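Local coordinates for protein caprin-2 (Danio rerio, PDB 4OUS) that probably acts in canonical Wnt signalling through a C1q domain that assembles as a calcium-bound trimer, at residues F55-L60 against L68-M73; A82-G87 against E92-H97; D106-R111 against S125-F130. The protein carries 1 engineered substitution. All coordinates share one frame; numbering follows the deposited sequence.

Contact 1 (F55-L60 against L68-M73); sequences FIFHIL and LYINLM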
ATOM      1  N   PHE A  55       5.957   5.581  -5.528  1.00  5.68           N
ATOM      2  CA  PHE A  55       6.656   4.388  -5.045  1.00  5.62           C
ATOM      3  C   PHE A  55       5.832   3.685  -3.988  1.00  5.12           C
ATOM      4  O   PHE A  55       5.167   4.337  -3.189  1.00  5.83           O
ATOM      5  CB  PHE A  55       8.022   4.755  -4.466  1.00  6.08           C
ATOM      6  CG  PHE A  55       8.926   5.367  -5.474  1.00  5.90           C
ATOM      7  CD1 PHE A  55       8.983   6.744  -5.626  1.00  6.75           C
ATOM      8  CD2 PHE A  55       9.661   4.568  -6.332  1.00  6.37           C
ATOM      9  CE1 PHE A  55       9.778   7.317  -6.598  1.00  6.70           C
ATOM     10  CE2 PHE A  55      10.455   5.132  -7.301  1.00  7.13           C
ATOM     11  CZ  PHE A  55      10.515   6.510  -7.440  1.00  6.69           C
ATOM     12  N   ILE A  56       5.890   2.356  -3.976  1.00  5.57           N
ATOM     13  CA  ILE A  56       5.210   1.536  -2.982  1.00  5.28           C
ATOM     14  C   ILE A  56       6.147   0.385  -2.613  1.00  5.13           C
ATOM     15  O   ILE A  56       6.845  -0.153  -3.486  1.00  5.59           O
ATOM     16  CB  ILE A  56       3.864   0.963  -3.511  1.00  6.70           C
ATOM     17  CG1 ILE A  56       3.009   2.030  -4.199  1.00  9.13           C
ATOM     18  CG2 ILE A  56       3.092   0.270  -2.392  1.00  7.95           C
ATOM     19  CD1 ILE A  56       1.740   1.482  -4.832  1.00 12.09           C
ATOM     20  N   PHE A  57       6.178  -0.020  -1.346  1.00  4.94           N
ATOM     21  CA  PHE A  57       6.952  -1.193  -0.970  1.00  4.94           C
ATOM     22  C   PHE A  57       6.274  -1.950   0.156  1.00  4.61           C
ATOM     23  O   PHE A  57       5.565  -1.365   0.977  1.00  4.90           O
ATOM     24  CB  PHE A  57       8.395  -0.819  -0.585  1.00  6.01           C
ATOM     25  CG  PHE A  57       8.518   0.041   0.643  1.00  5.96           C
ATOM     26  CD1 PHE A  57       8.647  -0.536   1.898  1.00  7.30           C
ATOM     27  CD2 PHE A  57       8.555   1.421   0.545  1.00  7.82           C
ATOM     28  CE1 PHE A  57       8.785   0.248   3.036  1.00  8.71           C
ATOM     29  CE2 PHE A  57       8.695   2.204   1.686  1.00  9.32           C
ATOM     30  CZ  PHE A  57       8.814   1.614   2.923  1.00  9.78           C
ATOM     31  N   HIS A  58       6.516  -3.258   0.179  1.00  4.76           N
ATOM     32  CA  HIS A  58       6.014  -4.176   1.192  1.00  5.33           C
ATOM     33  C   HIS A  58       7.137  -5.146   1.501  1.00  5.36           C
ATOM     34  O   HIS A  58       7.525  -5.907   0.612  1.00  6.62           O
ATOM     35  CB  HIS A  58       4.793  -4.953   0.691  1.00  6.48           C
ATOM     36  CG  HIS A  58       3.553  -4.131   0.559  1.00  6.12           C
ATOM     37  ND1 HIS A  58       3.249  -3.387  -0.562  1.00  6.91           N
ATOM     38  CD2 HIS A  58       2.530  -3.953   1.425  1.00  7.39           C
ATOM     39  CE1 HIS A  58       2.089  -2.782  -0.372  1.00  8.04           C
ATOM     40  NE2 HIS A  58       1.630  -3.111   0.821  1.00  8.89           N
ATOM     41  N   ILE A  59       7.664  -5.136   2.723  1.00  5.50           N
ATOM     42  CA  ILE A  59       8.816  -5.969   3.045  1.00  5.84           C
ATOM     43  C   ILE A  59       8.484  -6.887   4.222  1.00  5.39           C
ATOM     44  O   ILE A  59       8.139  -6.410   5.299  1.00  6.30           O
ATOM     45  CB  ILE A  59      10.052  -5.109   3.379  1.00  6.82           C
ATOM     46  CG1 ILE A  59      10.357  -4.094   2.260  1.00  7.53           C
ATOM     47  CG2 ILE A  59      11.249  -5.993   3.668  1.00  7.22           C
ATOM     48  CD1 ILE A  59      10.747  -4.697   0.933  1.00  8.01           C
ATOM     49  N   LEU A  60       8.578  -8.197   4.016  1.00  5.71           N
ATOM     50  CA  LEU A  60       8.299  -9.164   5.070  1.00  5.95           C
ATOM     51  C   LEU A  60       9.580  -9.459   5.841  1.00  5.89           C
ATOM     52  O   LEU A  60      10.608  -9.767   5.229  1.00  6.65           O
ATOM     53  CB  LEU A  60       7.728 -10.454   4.477  1.00  6.89           C
ATOM     54  CG  LEU A  60       7.151 -11.451   5.483  1.00  7.23           C
ATOM     55  CD1 LEU A  60       5.822 -10.948   6.029  1.00 10.18           C
ATOM     56  CD2 LEU A  60       6.997 -12.835   4.864  1.00  9.54           C
ATOM     57  N   LEU A  68      12.268  -4.876  12.179  1.00  6.85           N
ATOM     58  CA  LEU A  68      12.548  -4.475  10.812  1.00  6.90           C
ATOM     59  C   LEU A  68      12.294  -2.983  10.634  1.00  5.87           C
ATOM     60  O   LEU A  68      11.192  -2.502  10.907  1.00  7.12           O
ATOM     61  CB  LEU A  68      11.694  -5.280   9.835  1.00  6.83           C
ATOM     62  CG  LEU A  68      11.939  -4.988   8.357  1.00  6.54           C
ATOM     63  CD1 LEU A  68      13.325  -5.449   7.948  1.00  9.97           C
ATOM     64  CD2 LEU A  68      10.883  -5.626   7.467  1.00  7.62           C
ATOM     65  N   TYR A  69      13.316  -2.260  10.189  1.00  6.05           N
ATOM     66  CA  TYR A  69      13.223  -0.845   9.843  1.00  6.35           C
ATOM     67  C   TYR A  69      13.655  -0.673   8.396  1.00  5.81           C
ATOM     68  O   TYR A  69      14.784  -1.042   8.049  1.00  6.56           O
ATOM     69  CB  TYR A  69      14.136   0.006  10.719  1.00  6.80           C
ATOM     70  CG  TYR A  69      13.751   0.208  12.161  1.00  7.36           C
ATOM     71  CD1 TYR A  69      13.173   1.407  12.572  1.00  9.06           C
ATOM     72  CD2 TYR A  69      14.009  -0.762  13.128  1.00  7.66           C
ATOM     73  CE1 TYR A  69      12.847   1.628  13.892  1.00 10.99           C
ATOM     74  CE2 TYR A  69      13.689  -0.544  14.458  1.00  9.13           C
ATOM     75  CZ  TYR A  69      13.108   0.653  14.832  1.00  9.66           C
ATOM     76  OH  TYR A  69      12.775   0.881  16.150  1.00 13.31           O
ATOM     77  N   ILE A  70      12.780  -0.099   7.578  1.00  5.95           N
ATOM     78  CA  ILE A  70      13.051   0.172   6.172  1.00  5.59           C
ATOM     79  C   ILE A  70      12.947   1.667   5.917  1.00  5.91           C
ATOM     80  O   ILE A  70      12.008   2.308   6.401  1.00  6.53           O
ATOM     81  CB  ILE A  70      12.035  -0.547   5.250  1.00  6.31           C
ATOM     82  CG1 ILE A  70      11.998  -2.054   5.503  1.00  7.90           C
ATOM     83  CG2 ILE A  70      12.310  -0.244   3.788  1.00  7.63           C
ATOM     84  CD1 ILE A  70      13.265  -2.772   5.118  1.00  9.56           C
ATOM     85  N   ASN A  71      13.883   2.221   5.147  1.00  5.80           N
ATOM     86  CA  ASN A  71      13.765   3.598   4.669  1.00  6.10           C
ATOM     87  C   ASN A  71      13.648   3.627   3.153  1.00  5.38           C
ATOM     88  O   ASN A  71      14.440   2.981   2.457  1.00  6.54           O
ATOM     89  CB  ASN A  71      14.976   4.457   5.052  1.00  6.79           C
ATOM     90  CG  ASN A  71      15.370   4.328   6.504  1.00  6.73           C
ATOM     91  OD1 ASN A  71      16.448   3.806   6.816  1.00  8.26           O
ATOM     92  ND2 ASN A  71      14.524   4.825   7.401  1.00  7.25           N
ATOM     93  N   LEU A  72      12.705   4.413   2.639  1.00  5.51           N
ATOM     94  CA  LEU A  72      12.705   4.785   1.230  1.00  5.77           C
ATOM     95  C   LEU A  72      13.610   6.002   1.081  1.00  5.31           C
ATOM     96  O   LEU A  72      13.349   7.051   1.678  1.00  6.68           O
ATOM     97  CB  LEU A  72      11.297   5.100   0.733  1.00  6.38           C
ATOM     98  CG  LEU A  72      11.197   5.542  -0.730  1.00  7.47           C
ATOM     99  CD1 LEU A  72      11.408   4.388  -1.691  1.00  9.92           C
ATOM    100  CD2 LEU A  72       9.867   6.256  -1.008  1.00  9.24           C
ATOM    101  N   MET A  73      14.685   5.831   0.326  1.00  5.92           N
ATOM    102  CA  MET A  73      15.721   6.835   0.140  1.00  6.17           C
ATOM    103  C   MET A  73      15.580   7.521  -1.200  1.00  6.22           C
ATOM    104  O   MET A  73      15.270   6.874  -2.202  1.00  6.58           O
ATOM    105  CB  MET A  73      17.105   6.188   0.205  1.00  6.77           C
ATOM    106  CG  MET A  73      17.344   5.300   1.414  1.00  7.12           C
ATOM    107  SD  MET A  73      17.377   6.207   2.981  1.00  7.56           S
ATOM    108  CE  MET A  73      18.824   7.232   2.743  1.00  9.66           C
TER
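F57 drives its ring into the opposing strand, where CE1 rests 3.6 Å from CG2 of I70 and CE2 lies 4.0 Å from CB of L72. Its chi1 of 65° sets CG between the backbone N and the carbonyl carbon, a crowded position that brings the ring obliquely against both residues. I59 continues the tight region: its CG2 meets CD2 of L68 at 3.8 Å, the two side chains lying nearly perpendicular, and CD1 of I70 at 4.1 Å. The same L68 methyl also comes within 3.6 Å of the I59 carbonyl O. The strands run antiparallel at 156° with axes 9.0 Å apart, a spacing of facing layers: this is the core of the C1q/TNF-like jelly-roll sandwich, with strand 51-60 in one sheet and strand 68-74 in the other. Branched and aromatic residues suit it because bulky apolar groups can fill a gap of this width. Replacing F57 by an alanine would probably leave the I70 methyl and the L72 CB without their ring partner and open a gap between the sheets. Packing is looser towards F55, which reaches L72 only through CB to CD2 at 4.2 Å. I56 and N71 point away from the opposite strand. H58 lies at the subunit interface, where its ND1 is hydrogen-bonded to H97 ND1 of the second subunit, while the partly exposed Y69 leans on Y83 edge-to-face and on Y124 of the third subunit.

Contact 2 (A82-G87 against E92-H97); sequences AYANDG and ETASNH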
ATOM      1  N   ALA A  82       9.371   2.666   7.353  1.00  5.75           N
ATOM      2  CA  ALA A  82       8.425   1.662   7.809  1.00  6.01           C
ATOM      3  C   ALA A  82       9.061   0.809   8.890  1.00  5.31           C
ATOM      4  O   ALA A  82      10.269   0.591   8.896  1.00  6.15           O
ATOM      5  CB  ALA A  82       7.956   0.791   6.652  1.00  7.17           C
ATOM      6  N   TYR A  83       8.215   0.323   9.789  1.00  6.63           N
ATOM      7  CA  TYR A  83       8.619  -0.493  10.927  1.00  6.72           C
ATOM      8  C   TYR A  83       7.753  -1.728  10.990  1.00  6.57           C
ATOM      9  O   TYR A  83       6.544  -1.639  10.745  1.00  8.07           O
ATOM     10  CB  TYR A  83       8.466   0.301  12.225  1.00  8.30           C
ATOM     11  CG  TYR A  83       8.681  -0.485  13.505  1.00  8.32           C
ATOM     12  CD1 TYR A  83       9.936  -0.558  14.086  1.00  8.81           C
ATOM     13  CD2 TYR A  83       7.627  -1.139  14.138  1.00  7.71           C
ATOM     14  CE1 TYR A  83      10.145  -1.254  15.264  1.00  9.92           C
ATOM     15  CE2 TYR A  83       7.827  -1.847  15.320  1.00  8.80           C
ATOM     16  CZ  TYR A  83       9.091  -1.899  15.879  1.00  8.10           C
ATOM     17  OH  TYR A  83       9.327  -2.583  17.055  1.00 11.07           O
ATOM     18  N   ALA A  84       8.337  -2.862  11.357  1.00  6.04           N
ATOM     19  CA  ALA A  84       7.516  -4.022  11.669  1.00  7.06           C
ATOM     20  C   ALA A  84       8.215  -4.894  12.686  1.00  6.98           C
ATOM     21  O   ALA A  84       9.420  -5.124  12.596  1.00  8.28           O
ATOM     22  CB  ALA A  84       7.190  -4.819  10.414  1.00 12.63           C
ATOM     23  N   ASN A  85       7.449  -5.396  13.641  1.00  7.81           N
ATOM     24  CA  ASN A  85       8.004  -6.296  14.621  1.00  8.18           C
ATOM     25  C   ASN A  85       6.900  -7.087  15.276  1.00  9.45           C
ATOM     26  O   ASN A  85       5.792  -6.587  15.449  1.00 11.10           O
ATOM     27  CB  ASN A  85       8.792  -5.518  15.665  1.00  9.56           C
ATOM     28  CG  ASN A  85       9.678  -6.403  16.492  1.00 11.76           C
ATOM     29  OD1 ASN A  85      10.311  -7.318  15.970  1.00 12.02           O
ATOM     30  ND2 ASN A  85       9.731  -6.141  17.793  1.00 16.79           N
ATOM     31  N   ASP A  86       7.210  -8.327  15.633  1.00 10.72           N
ATOM     32  CA  ASP A  86       6.296  -9.172  16.384  1.00 10.58           C
ATOM     33  C   ASP A  86       7.104 -10.001  17.374  1.00 13.14           C
ATOM     34  O   ASP A  86       8.141 -10.564  17.023  1.00 16.35           O
ATOM     35  CB  ASP A  86       5.487 -10.070  15.455  1.00 13.12           C
ATOM     36  CG  ASP A  86       4.578 -11.007  16.213  1.00 15.40           C
ATOM     37  OD1 ASP A  86       5.032 -12.117  16.557  1.00 20.16           O
ATOM     38  OD2 ASP A  86       3.414 -10.639  16.474  1.00 18.63           O
ATOM     39  N   GLY A  87       6.629 -10.072  18.612  1.00 13.43           N
ATOM     40  CA  GLY A  87       7.401 -10.658  19.691  1.00 18.42           C
ATOM     41  C   GLY A  87       7.425 -12.170  19.801  1.00 15.17           C
ATOM     42  O   GLY A  87       8.160 -12.711  20.634  1.00 18.59           O
ATOM     43  N   GLU A  92       6.242 -10.322   9.922  1.00  8.16           N
ATOM     44  CA  GLU A  92       5.521  -9.066   9.979  1.00  7.74           C
ATOM     45  C   GLU A  92       5.960  -8.251   8.780  1.00  6.91           C
ATOM     46  O   GLU A  92       7.039  -8.496   8.240  1.00  7.99           O
ATOM     47  CB  GLU A  92       5.805  -8.289  11.264  1.00  8.84           C
ATOM     48  CG  GLU A  92       4.657  -8.094  12.241  1.00 11.34           C
ATOM     49  CD  GLU A  92       3.578  -7.141  11.709  1.00 10.85           C
ATOM     50  OE1 GLU A  92       3.415  -6.983  10.478  1.00 10.28           O
ATOM     51  OE2 GLU A  92       2.980  -6.425  12.539  1.00 10.79           O
ATOM     52  N   THR A  93       5.160  -7.268   8.386  1.00  7.04           N
ATOM     53  CA  THR A  93       5.381  -6.553   7.138  1.00  6.92           C
ATOM     54  C   THR A  93       5.588  -5.067   7.376  1.00  5.87           C
ATOM     55  O   THR A  93       4.763  -4.413   8.024  1.00  7.67           O
ATOM     56  CB  THR A  93       4.201  -6.767   6.177  1.00  8.39           C
ATOM     57  OG1 THR A  93       3.955  -8.172   6.052  1.00 10.17           O
ATOM     58  CG2 THR A  93       4.486  -6.176   4.805  1.00 10.40           C
ATOM     59  N   ALA A  94       6.691  -4.545   6.847  1.00  5.95           N
ATOM     60  CA  ALA A  94       6.996  -3.120   6.858  1.00  6.09           C
ATOM     61  C   ALA A  94       6.663  -2.550   5.489  1.00  5.63           C
ATOM     62  O   ALA A  94       7.246  -2.977   4.479  1.00  7.46           O
ATOM     63  CB  ALA A  94       8.462  -2.888   7.201  1.00  7.23           C
ATOM     64  N   SER A  95       5.736  -1.595   5.435  1.00  5.54           N
ATOM     65  CA  SER A  95       5.287  -1.049   4.162  0.61  5.60           C
ATOM     66  C   SER A  95       5.090   0.453   4.236  1.00  4.89           C
ATOM     67  O   SER A  95       4.794   1.003   5.305  1.00  5.79           O
ATOM     68  CB  SER A  95       3.985  -1.727   3.713  0.61  6.58           C
ATOM     69  OG  SER A  95       2.917  -1.454   4.603  0.61  8.73           O
ATOM     70  N   ASN A  96       5.266   1.109   3.099  1.00  5.16           N
ATOM     71  CA  ASN A  96       4.912   2.512   2.969  1.00  5.03           C
ATOM     72  C   ASN A  96       4.838   2.858   1.482  1.00  5.02           C
ATOM     73  O   ASN A  96       4.925   1.976   0.613  1.00  5.93           O
ATOM     74  CB  ASN A  96       5.892   3.426   3.719  1.00  5.15           C
ATOM     75  CG  ASN A  96       5.201   4.647   4.317  1.00  5.43           C
ATOM     76  OD1 ASN A  96       4.245   5.173   3.741  1.00  5.83           O
ATOM     77  ND2 ASN A  96       5.685   5.112   5.461  1.00  6.97           N
ATOM     78  N   HIS A  97       4.666   4.138   1.201  1.00  5.83           N
ATOM     79  CA  HIS A  97       4.502   4.629  -0.149  1.00  5.68           C
ATOM     80  C   HIS A  97       4.954   6.086  -0.158  1.00  5.68           C
ATOM     81  O   HIS A  97       5.079   6.704   0.907  1.00  6.33           O
ATOM     82  CB  HIS A  97       3.039   4.546  -0.564  1.00  6.48           C
ATOM     83  CG  HIS A  97       2.230   5.619   0.081  1.00  7.15           C
ATOM     84  ND1 HIS A  97       1.757   5.534   1.373  1.00  7.28           N
ATOM     85  CD2 HIS A  97       1.930   6.865  -0.350  1.00  7.92           C
ATOM     86  CE1 HIS A  97       1.160   6.670   1.690  1.00  8.28           C
ATOM     87  NE2 HIS A  97       1.257   7.496   0.665  1.00  8.82           N
TER
HETATM   88  O   HOH W   1       4.648  -4.196  13.639  1.00  8.65           O
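A84 and A94 bring their CA atoms to 4.9 Å where strands 82-84 and 93-97 run antiparallel at 162°, their axes 5.3 Å apart. So close an approach demands small side chains, and alanine supplies them. The A94 methyl sits near two others, with its CB 3.8 Å from A82 CB and 4.0 Å from A84 CB, while those two CB atoms also press on backbone: A82 CB lies 3.4 Å from S95 O, and A84 CB is equally near T93 O. Beyond the alanines, polar residues take over, though E92 and D86 still meet through aliphatic carbons, CG against CB. A bend at chi2 (-69°) turns the E92 carboxylate back, where T93 N donates to OE1 over 2.7 Å on the anti side, 25° out of the carboxylate plane. A water hydrogen-bonded to N85 N also lies 3.0 Å from E92 OE2, bridging loop and acid. OE2 also binds calcium together with E92 OE2 of the two neighbouring subunits, and the ion probably offsets the mutual repulsion of these carboxylates. D86 holds A88 N through OD1. The segments thus close one margin of the C1q sandwich: A82 and A84 are backbone-paired with I70 and L68 of strand 68-74, whereas A94 and N96 pair with I59 and F57 of strand 51-60 in the facing sheet.

Contact 3 (D106-R111 against S125-F130); sequences DQVWLR and STFSGF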
ATOM      1  N   ASP A 106      18.319  11.490 -10.243  1.00  9.50           N
ATOM      2  CA  ASP A 106      18.026  11.100  -8.866  1.00  8.65           C
ATOM      3  C   ASP A 106      17.867   9.590  -8.763  1.00  8.88           C
ATOM      4  O   ASP A 106      17.383   8.937  -9.695  1.00 10.72           O
ATOM      5  CB  ASP A 106      16.745  11.758  -8.353  1.00  9.87           C
ATOM      6  CG  ASP A 106      16.927  13.210  -7.977  1.00 10.15           C
ATOM      7  OD1 ASP A 106      18.081  13.684  -7.904  1.00 12.30           O
ATOM      8  OD2 ASP A 106      15.894  13.872  -7.735  1.00 11.55           O
ATOM      9  N   GLN A 107      18.252   9.038  -7.621  1.00  8.24           N
ATOM     10  CA  GLN A 107      18.082   7.611  -7.395  1.00  9.26           C
ATOM     11  C   GLN A 107      17.200   7.337  -6.190  1.00  7.94           C
ATOM     12  O   GLN A 107      17.321   7.993  -5.153  1.00  9.73           O
ATOM     13  CB  GLN A 107      19.443   6.946  -7.243  1.00 12.06           C
ATOM     14  CG  GLN A 107      20.220   6.953  -8.554  1.00 14.76           C
ATOM     15  CD  GLN A 107      21.526   6.205  -8.472  1.00 19.97           C
ATOM     16  OE1 GLN A 107      22.250   6.312  -7.485  1.00 20.30           O
ATOM     17  NE2 GLN A 107      21.839   5.442  -9.512  1.00 25.98           N
ATOM     18  N   VAL A 108      16.293   6.381  -6.343  1.00  7.28           N
ATOM     19  CA  VAL A 108      15.373   6.019  -5.282  1.00  6.54           C
ATOM     20  C   VAL A 108      15.587   4.538  -4.983  1.00  6.34           C
ATOM     21  O   VAL A 108      15.707   3.723  -5.905  1.00  6.94           O
ATOM     22  CB  VAL A 108      13.913   6.320  -5.678  1.00  7.19           C
ATOM     23  CG1 VAL A 108      12.951   5.850  -4.601  1.00  7.03           C
ATOM     24  CG2 VAL A 108      13.733   7.813  -5.942  1.00  8.64           C
ATOM     25  N   TRP A 109      15.673   4.198  -3.702  1.00  6.15           N
ATOM     26  CA  TRP A 109      16.070   2.860  -3.294  1.00  5.96           C
ATOM     27  C   TRP A 109      15.595   2.603  -1.875  1.00  5.36           C
ATOM     28  O   TRP A 109      15.223   3.539  -1.162  1.00  6.75           O
ATOM     29  CB  TRP A 109      17.594   2.687  -3.404  1.00  7.18           C
ATOM     30  CG  TRP A 109      18.425   3.749  -2.716  1.00  7.65           C
ATOM     31  CD1 TRP A 109      18.622   5.039  -3.136  1.00  7.77           C
ATOM     32  CD2 TRP A 109      19.187   3.597  -1.511  1.00  6.95           C
ATOM     33  NE1 TRP A 109      19.455   5.694  -2.265  1.00  7.81           N
ATOM     34  CE2 TRP A 109      19.815   4.832  -1.259  1.00  7.36           C
ATOM     35  CE3 TRP A 109      19.398   2.536  -0.624  1.00  7.48           C
ATOM     36  CZ2 TRP A 109      20.638   5.039  -0.151  1.00  8.03           C
ATOM     37  CZ3 TRP A 109      20.222   2.739   0.471  1.00  8.50           C
ATOM     38  CH2 TRP A 109      20.830   3.982   0.699  1.00  8.50           C
ATOM     39  N   LEU A 110      15.573   1.334  -1.479  1.00  5.95           N
ATOM     40  CA  LEU A 110      15.208   0.966  -0.120  1.00  5.96           C
ATOM     41  C   LEU A 110      16.439   0.587   0.680  1.00  5.39           C
ATOM     42  O   LEU A 110      17.307  -0.160   0.211  1.00  6.56           O
ATOM     43  CB  LEU A 110      14.221  -0.195  -0.104  1.00  6.14           C
ATOM     44  CG  LEU A 110      12.874   0.035  -0.787  1.00  6.59           C
ATOM     45  CD1 LEU A 110      12.021  -1.216  -0.676  1.00  7.70           C
ATOM     46  CD2 LEU A 110      12.141   1.221  -0.209  1.00  9.48           C
ATOM     47  N   ARG A 111      16.496   1.107   1.898  1.00  5.96           N
ATOM     48  CA  ARG A 111      17.555   0.813   2.842  1.00  6.51           C
ATOM     49  C   ARG A 111      17.033  -0.082   3.959  1.00  5.96           C
ATOM     50  O   ARG A 111      16.003   0.215   4.579  1.00  6.34           O
ATOM     51  CB  ARG A 111      18.122   2.104   3.437  1.00  6.42           C
ATOM     52  CG  ARG A 111      19.313   1.876   4.347  1.00  7.96           C
ATOM     53  CD  ARG A 111      19.954   3.176   4.765  1.00  8.55           C
ATOM     54  NE  ARG A 111      19.128   3.900   5.720  1.00  8.08           N
ATOM     55  CZ  ARG A 111      19.532   4.998   6.349  1.00  9.75           C
ATOM     56  NH1 ARG A 111      20.741   5.490   6.110  1.00 12.26           N
ATOM     57  NH2 ARG A 111      18.734   5.601   7.219  1.00 12.18           N
ATOM     58  N   SER A 125       8.158  -9.822  -0.549  1.00  5.63           N
ATOM     59  CA  SER A 125       8.909  -8.593  -0.339  1.00  5.35           C
ATOM     60  C   SER A 125       9.146  -7.904  -1.666  1.00  5.21           C
ATOM     61  O   SER A 125       9.863  -8.434  -2.528  1.00  5.99           O
ATOM     62  CB  SER A 125      10.225  -8.904   0.374  1.00  5.79           C
ATOM     63  OG  SER A 125       9.957  -9.412   1.675  1.00  6.22           O
ATOM     64  N   THR A 126       8.527  -6.738  -1.829  1.00  5.27           N
ATOM     65  CA  THR A 126       8.349  -6.094  -3.120  1.00  5.72           C
ATOM     66  C   THR A 126       8.633  -4.595  -3.060  1.00  4.81           C
ATOM     67  O   THR A 126       8.529  -3.956  -2.006  1.00  5.60           O
ATOM     68  CB  THR A 126       6.914  -6.268  -3.606  1.00  5.98           C
ATOM     69  OG1 THR A 126       6.060  -5.686  -2.614  1.00  6.76           O
ATOM     70  CG2 THR A 126       6.562  -7.739  -3.812  1.00  7.28           C
ATOM     71  N   PHE A 127       8.932  -4.033  -4.223  1.00  5.14           N
ATOM     72  CA  PHE A 127       9.248  -2.612  -4.376  1.00  5.09           C
ATOM     73  C   PHE A 127       8.879  -2.232  -5.797  1.00  5.27           C
ATOM     74  O   PHE A 127       9.366  -2.859  -6.737  1.00  5.53           O
ATOM     75  CB  PHE A 127      10.743  -2.396  -4.101  1.00  5.78           C
ATOM     76  CG  PHE A 127      11.253  -0.970  -4.268  1.00  5.57           C
ATOM     77  CD1 PHE A 127      10.477   0.145  -3.990  1.00  5.63           C
ATOM     78  CD2 PHE A 127      12.569  -0.775  -4.669  1.00  6.31           C
ATOM     79  CE1 PHE A 127      11.015   1.424  -4.122  1.00  6.81           C
ATOM     80  CE2 PHE A 127      13.109   0.484  -4.795  1.00  7.11           C
ATOM     81  CZ  PHE A 127      12.334   1.591  -4.527  1.00  7.30           C
ATOM     82  N   SER A 128       8.023  -1.230  -5.963  1.00  5.24           N
ATOM     83  CA  SER A 128       7.613  -0.776  -7.284  1.00  5.88           C
ATOM     84  C   SER A 128       7.571   0.731  -7.364  1.00  5.63           C
ATOM     85  O   SER A 128       7.488   1.429  -6.351  1.00  5.76           O
ATOM     86  CB  SER A 128       6.227  -1.299  -7.662  1.00  8.55           C
ATOM     87  OG  SER A 128       6.135  -2.692  -7.481  1.00  9.31           O
ATOM     88  N   GLY A 129       7.580   1.229  -8.590  1.00  6.16           N
ATOM     89  CA  GLY A 129       7.471   2.648  -8.824  1.00  7.62           C
ATOM     90  C   GLY A 129       7.001   2.929 -10.232  1.00  6.11           C
ATOM     91  O   GLY A 129       7.182   2.103 -11.135  1.00  7.54           O
ATOM     92  N   PHE A 130       6.400   4.093 -10.435  1.00  6.26           N
ATOM     93  CA  PHE A 130       6.019   4.482 -11.778  1.00  6.34           C
ATOM     94  C   PHE A 130       5.966   5.992 -11.923  1.00  6.53           C
ATOM     95  O   PHE A 130       5.765   6.736 -10.959  1.00  6.78           O
ATOM     96  CB  PHE A 130       4.677   3.850 -12.191  1.00  7.74           C
ATOM     97  CG  PHE A 130       3.513   4.191 -11.300  1.00  7.93           C
ATOM     98  CD1 PHE A 130       2.746   5.320 -11.537  1.00 10.13           C
ATOM     99  CD2 PHE A 130       3.144   3.348 -10.270  1.00  9.33           C
ATOM    100  CE1 PHE A 130       1.658   5.619 -10.741  1.00 11.39           C
ATOM    101  CE2 PHE A 130       2.055   3.645  -9.469  1.00 11.25           C
ATOM    102  CZ  PHE A 130       1.313   4.781  -9.711  1.00 12.06           C
TER
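F127 extends its ring towards strand 107-111 because chi1 is 178°, with CG opposite the backbone N; L110 comes to meet it with CG anti to the carbonyl carbon (chi1 -61°), and the two side chains run antiparallel alongside each other. L110 CG consequently stands over the middle of the ring, 3.8 Å from its centroid and only 3° off the normal, a well-centred CH-pi contact. The methyl CD1 covers the root of the ring, 3.7 Å from F127 CG, while CD2 lies towards the other end, 4.1 Å from CE1. A branched leucine suits this site because its fork spreads over the aromatic face. V108 flanks the far end of the ring: its CG1 is 4.3 Å from F127 CZ, and its carbonyl O sits at the ring edge near the plane. W109 comes nearest through its backbone, CA lying obliquely to the ring, since its side chain points away from strand 125-130; there NE1 is hydrogen-bonded to N75 O and the indole makes a cation-pi contact with R44. F8 adds an edge-to-face partner for F127. On the outer side of the same strand, T126 and S128 bond N96 and H97 of the second subunit. Between the strands, whose axes lie 9.0 Å apart, cohesion therefore rests on dispersion and CH-pi attraction, which tie the two sheets of the sandwich through one phenyl ring.

The three contacts follow one another along the chain within a single C1q domain, and each joins the two facing sheets of its sandwich. Contact 1 lies between the others: its centre is about 8 Å from that of contact 2 and about 8 Å from that of contact 3, whereas contacts 2 and 3 stand about 16 Å apart, with nearest atoms about 7 Å apart. Strand 51-60 neighbours 93-102 on one side and 125-134 on the other, while 68-74 lies between 77-84 and 107-114. Backbone pairing thus connects the central core to the calcium-binding margin at contact 2. All three contacts also touch the second subunit, so the strands that form the core also carry residues of the trimer interface.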